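Local atomic coordinates of hydrogenase (NiFe) small subunit HydA (Allochromatium vinosum, PDB entry 3MYR), a protein that probably catalyses hydrogen oxidation together with its large-subunit partner, carrying the iron-sulfur clusters that relay electrons. Residues P222-A227 with C250-F255. Sequence-based numbering, arbitrary orientation.
Sequences PTTYNA and CSEPQF. With F3S (Fe3-s4 cluster), chain K.
Two hydrogen bonds, both made by side chains of 250-255 to the backbone of Tyr225, join the segments. Tyr225 N donates to Glu252 OE2 over 2.8 Å with an N-H...O angle of 149°, meeting the carboxylate on its anti side and somewhat out of its plane. Ser251 OG gives its proton to Tyr225 O at 2.7 Å, approaching from above the carbonyl plane, 47° out of it. With chi1 at 56°, OG sits between its own backbone N and carbonyl carbon and faces this oxygen.

The same Glu252 OE2 forms a salt bridge with Arg175, and it lies in the plane of the Tyr225 ring, at the edge, 3.7 Å from CD2. A glutamine in place of Glu252 would probably deprive Arg175 of this carboxylate charge and weaken the tie to Tyr225 N.

Both segments belong to the C-terminal part of the small subunit, and between them they line the [3Fe-4S] site, the medial cluster of the electron relay in [NiFe] hydrogenases. Cys250 SG ligates iron FE3 at 2.3 Å; Cys228 and Cys247 supply further cluster ligands.

Van der Waals contacts complete the interface, those of Thr224 and Asn226 at the cluster. Thr224 CG2, anti to the backbone N, touches Ser251 OG at 3.4 Å and also reaches the cluster sulfide S3, whereas its OG1 is bonded to Lys220 O. Asn226 ND2 lies 3.6 Å from S3 and rests against Ser251 CB; its OD1 accepts from Ala227 N, which helps fix the rotation of the amide. The bend at chi2 lays Glu252 CD 3.4 Å from Thr223 O.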
ATOM      1  N   PRO A 222      -9.240 -26.291  -8.091  1.00 18.28           N
ATOM      2  CA  PRO A 222     -10.449 -27.050  -8.451  1.00 16.87           C
ATOM      3  C   PRO A 222     -11.802 -26.451  -8.065  1.00 18.22           C
ATOM      4  O   PRO A 222     -12.763 -26.764  -8.744  1.00 16.49           O
ATOM      5  CB  PRO A 222     -10.264 -28.430  -7.805  1.00 18.88           C
ATOM      6  CG  PRO A 222      -8.661 -28.594  -7.700  1.00 16.15           C
ATOM      7  CD  PRO A 222      -8.156 -27.152  -7.515  1.00 17.62           C
ATOM      8  N   THR A 223     -11.866 -25.567  -7.055  1.00 18.02           N
ATOM      9  CA  THR A 223     -13.138 -24.997  -6.567  1.00 18.87           C
ATOM     10  C   THR A 223     -13.085 -23.465  -6.696  1.00 19.46           C
ATOM     11  O   THR A 223     -13.941 -22.791  -6.163  1.00 19.94           O
ATOM     12  CB  THR A 223     -13.404 -25.331  -5.078  1.00 20.49           C
ATOM     13  OG1 THR A 223     -12.293 -24.884  -4.278  1.00 18.60           O
ATOM     14  CG2 THR A 223     -13.651 -26.890  -4.888  1.00 20.11           C
ATOM     15  N   THR A 224     -12.141 -22.939  -7.480  1.00 15.72           N
ATOM     16  CA  THR A 224     -11.995 -21.492  -7.629  1.00 16.16           C
ATOM     17  C   THR A 224     -12.327 -20.998  -9.016  1.00 18.03           C
ATOM     18  O   THR A 224     -11.758 -21.503 -10.016  1.00 16.62           O
ATOM     19  CB  THR A 224     -10.538 -21.074  -7.248  1.00 15.79           C
ATOM     20  OG1 THR A 224     -10.298 -21.564  -5.897  1.00 15.05           O
ATOM     21  CG2 THR A 224     -10.421 -19.532  -7.248  1.00 11.41           C
ATOM     22  N   TYR A 225     -13.165 -19.953  -9.073  1.00 17.28           N
ATOM     23  CA  TYR A 225     -13.640 -19.421 -10.356  1.00 17.06           C
ATOM     24  C   TYR A 225     -13.026 -18.036 -10.611  1.00 16.54           C
ATOM     25  O   TYR A 225     -13.204 -17.146  -9.775  1.00 14.94           O
ATOM     26  CB  TYR A 225     -15.217 -19.381 -10.387  1.00 16.86           C
ATOM     27  CG  TYR A 225     -15.807 -20.788 -10.572  1.00 18.19           C
ATOM     28  CD1 TYR A 225     -16.215 -21.264 -11.840  1.00 20.72           C
ATOM     29  CD2 TYR A 225     -15.819 -21.676  -9.512  1.00 20.02           C
ATOM     30  CE1 TYR A 225     -16.685 -22.618 -11.996  1.00 17.83           C
ATOM     31  CE2 TYR A 225     -16.320 -22.978  -9.639  1.00 22.43           C
ATOM     32  CZ  TYR A 225     -16.691 -23.449 -10.892  1.00 24.11           C
ATOM     33  OH  TYR A 225     -17.111 -24.757 -10.966  1.00 25.16           O
ATOM     34  N   ASN A 226     -12.200 -17.892 -11.664  1.00 13.94           N
ATOM     35  CA  ASN A 226     -11.470 -16.612 -11.921  1.00 14.99           C
ATOM     36  C   ASN A 226     -10.847 -16.788 -13.281  1.00 14.97           C
ATOM     37  O   ASN A 226     -10.913 -17.895 -13.815  1.00 15.59           O
ATOM     38  CB  ASN A 226     -10.405 -16.301 -10.852  1.00 15.85           C
ATOM     39  CG  ASN A 226     -10.150 -14.784 -10.708  1.00 16.53           C
ATOM     40  OD1 ASN A 226     -10.476 -14.056 -11.596  1.00 16.37           O
ATOM     41  ND2 ASN A 226      -9.648 -14.313  -9.549  1.00 15.71           N
ATOM     42  N   ALA A 227     -10.282 -15.716 -13.861  1.00 15.08           N
ATOM     43  CA  ALA A 227      -9.766 -15.734 -15.240  1.00 14.83           C
ATOM     44  C   ALA A 227      -8.233 -15.847 -15.265  1.00 14.22           C
ATOM     45  O   ALA A 227      -7.618 -15.629 -16.318  1.00 16.46           O
ATOM     46  CB  ALA A 227     -10.165 -14.424 -15.990  1.00 11.27           C
ATOM     47  N   CYS A 250      -8.677 -17.162  -4.047  1.00 17.52           N
ATOM     48  CA  CYS A 250      -8.909 -15.832  -3.449  1.00 17.96           C
ATOM     49  C   CYS A 250     -10.166 -15.096  -3.989  1.00 19.02           C
ATOM     50  O   CYS A 250     -10.573 -14.084  -3.412  1.00 18.35           O
ATOM     51  CB  CYS A 250      -7.694 -14.917  -3.498  1.00 15.47           C
ATOM     52  SG  CYS A 250      -7.468 -14.225  -5.193  1.00 17.17           S
ATOM     53  N   SER A 251     -10.845 -15.657  -4.995  1.00 19.32           N
ATOM     54  CA  SER A 251     -12.111 -15.065  -5.480  1.00 17.52           C
ATOM     55  C   SER A 251     -13.346 -15.793  -4.949  1.00 16.86           C
ATOM     56  O   SER A 251     -14.458 -15.485  -5.366  1.00 18.33           O
ATOM     57  CB  SER A 251     -12.128 -15.145  -7.021  1.00 17.34           C
ATOM     58  OG  SER A 251     -11.938 -16.511  -7.425  1.00 17.57           O
ATOM     59  N   GLU A 252     -13.180 -16.756  -4.027  1.00 17.61           N
ATOM     60  CA  GLU A 252     -14.326 -17.535  -3.511  1.00 17.20           C
ATOM     61  C   GLU A 252     -14.762 -17.022  -2.167  1.00 17.21           C
ATOM     62  O   GLU A 252     -13.923 -16.694  -1.334  1.00 18.79           O
ATOM     63  CB  GLU A 252     -13.933 -19.046  -3.378  1.00 16.80           C
ATOM     64  CG  GLU A 252     -13.695 -19.689  -4.743  1.00 18.50           C
ATOM     65  CD  GLU A 252     -14.946 -19.581  -5.666  1.00 25.71           C
ATOM     66  OE1 GLU A 252     -16.065 -19.880  -5.170  1.00 27.06           O
ATOM     67  OE2 GLU A 252     -14.825 -19.321  -6.895  1.00 19.77           O
ATOM     68  N   PRO A 253     -16.081 -17.077  -1.884  1.00 18.31           N
ATOM     69  CA  PRO A 253     -16.536 -16.679  -0.532  1.00 18.42           C
ATOM     70  C   PRO A 253     -15.814 -17.457   0.589  1.00 18.23           C
ATOM     71  O   PRO A 253     -15.658 -18.686   0.464  1.00 17.42           O
ATOM     72  CB  PRO A 253     -17.991 -17.137  -0.513  1.00 19.36           C
ATOM     73  CG  PRO A 253     -18.455 -17.115  -2.011  1.00 19.38           C
ATOM     74  CD  PRO A 253     -17.181 -17.543  -2.760  1.00 17.01           C
ATOM     75  N   GLN A 254     -15.507 -16.797   1.714  1.00 17.49           N
ATOM     76  CA  GLN A 254     -14.831 -17.503   2.811  1.00 18.35           C
ATOM     77  C   GLN A 254     -13.568 -18.277   2.470  1.00 18.95           C
ATOM     78  O   GLN A 254     -13.277 -19.287   3.096  1.00 18.67           O
ATOM     79  CB  GLN A 254     -15.837 -18.427   3.564  1.00 22.28           C
ATOM     80  CG  GLN A 254     -16.897 -17.611   4.431  1.00 25.23           C
ATOM     81  CD  GLN A 254     -18.036 -17.095   3.523  1.00 32.52           C
ATOM     82  OE1 GLN A 254     -18.612 -17.882   2.756  1.00 30.10           O
ATOM     83  NE2 GLN A 254     -18.284 -15.803   3.525  1.00 26.80           N
ATOM     84  N   PHE A 255     -12.774 -17.833   1.501  1.00 17.77           N
ATOM     85  CA  PHE A 255     -11.628 -18.639   1.130  1.00 17.55           C
ATOM     86  C   PHE A 255     -10.586 -18.646   2.240  1.00 18.86           C
ATOM     87  O   PHE A 255      -9.801 -19.565   2.313  1.00 17.02           O
ATOM     88  CB  PHE A 255     -11.000 -18.177  -0.208  1.00 17.13           C
ATOM     89  CG  PHE A 255     -10.177 -16.907  -0.096  1.00 18.49           C
ATOM     90  CD1 PHE A 255      -8.770 -16.995   0.041  1.00 17.83           C
ATOM     91  CD2 PHE A 255     -10.780 -15.648  -0.246  1.00 15.66           C
ATOM     92  CE1 PHE A 255      -8.000 -15.837   0.097  1.00 19.12           C
ATOM     93  CE2 PHE A 255     -10.010 -14.448  -0.229  1.00 16.14           C
ATOM     94  CZ  PHE A 255      -8.615 -14.540  -0.089  1.00 13.36           C
TER
HETATM   95 FE1  F3S K2003      -6.069 -18.242  -7.385  1.00 14.38          FE
HETATM   96 FE3  F3S K2003      -6.512 -15.683  -6.704  1.00 14.50          FE
HETATM   97 FE4  F3S K2003      -6.153 -16.256  -9.219  1.00 13.78          FE
HETATM   98  S1  F3S K2003      -5.245 -17.156  -5.556  1.00 16.43           S
HETATM   99  S2  F3S K2003      -4.859 -18.005  -9.256  1.00 12.66           S
HETATM  100  S3  F3S K2003      -7.864 -16.993  -7.963  1.00 14.26           S
HETATM  101  S4  F3S K2003      -5.410 -14.481  -8.207  1.00 12.85           S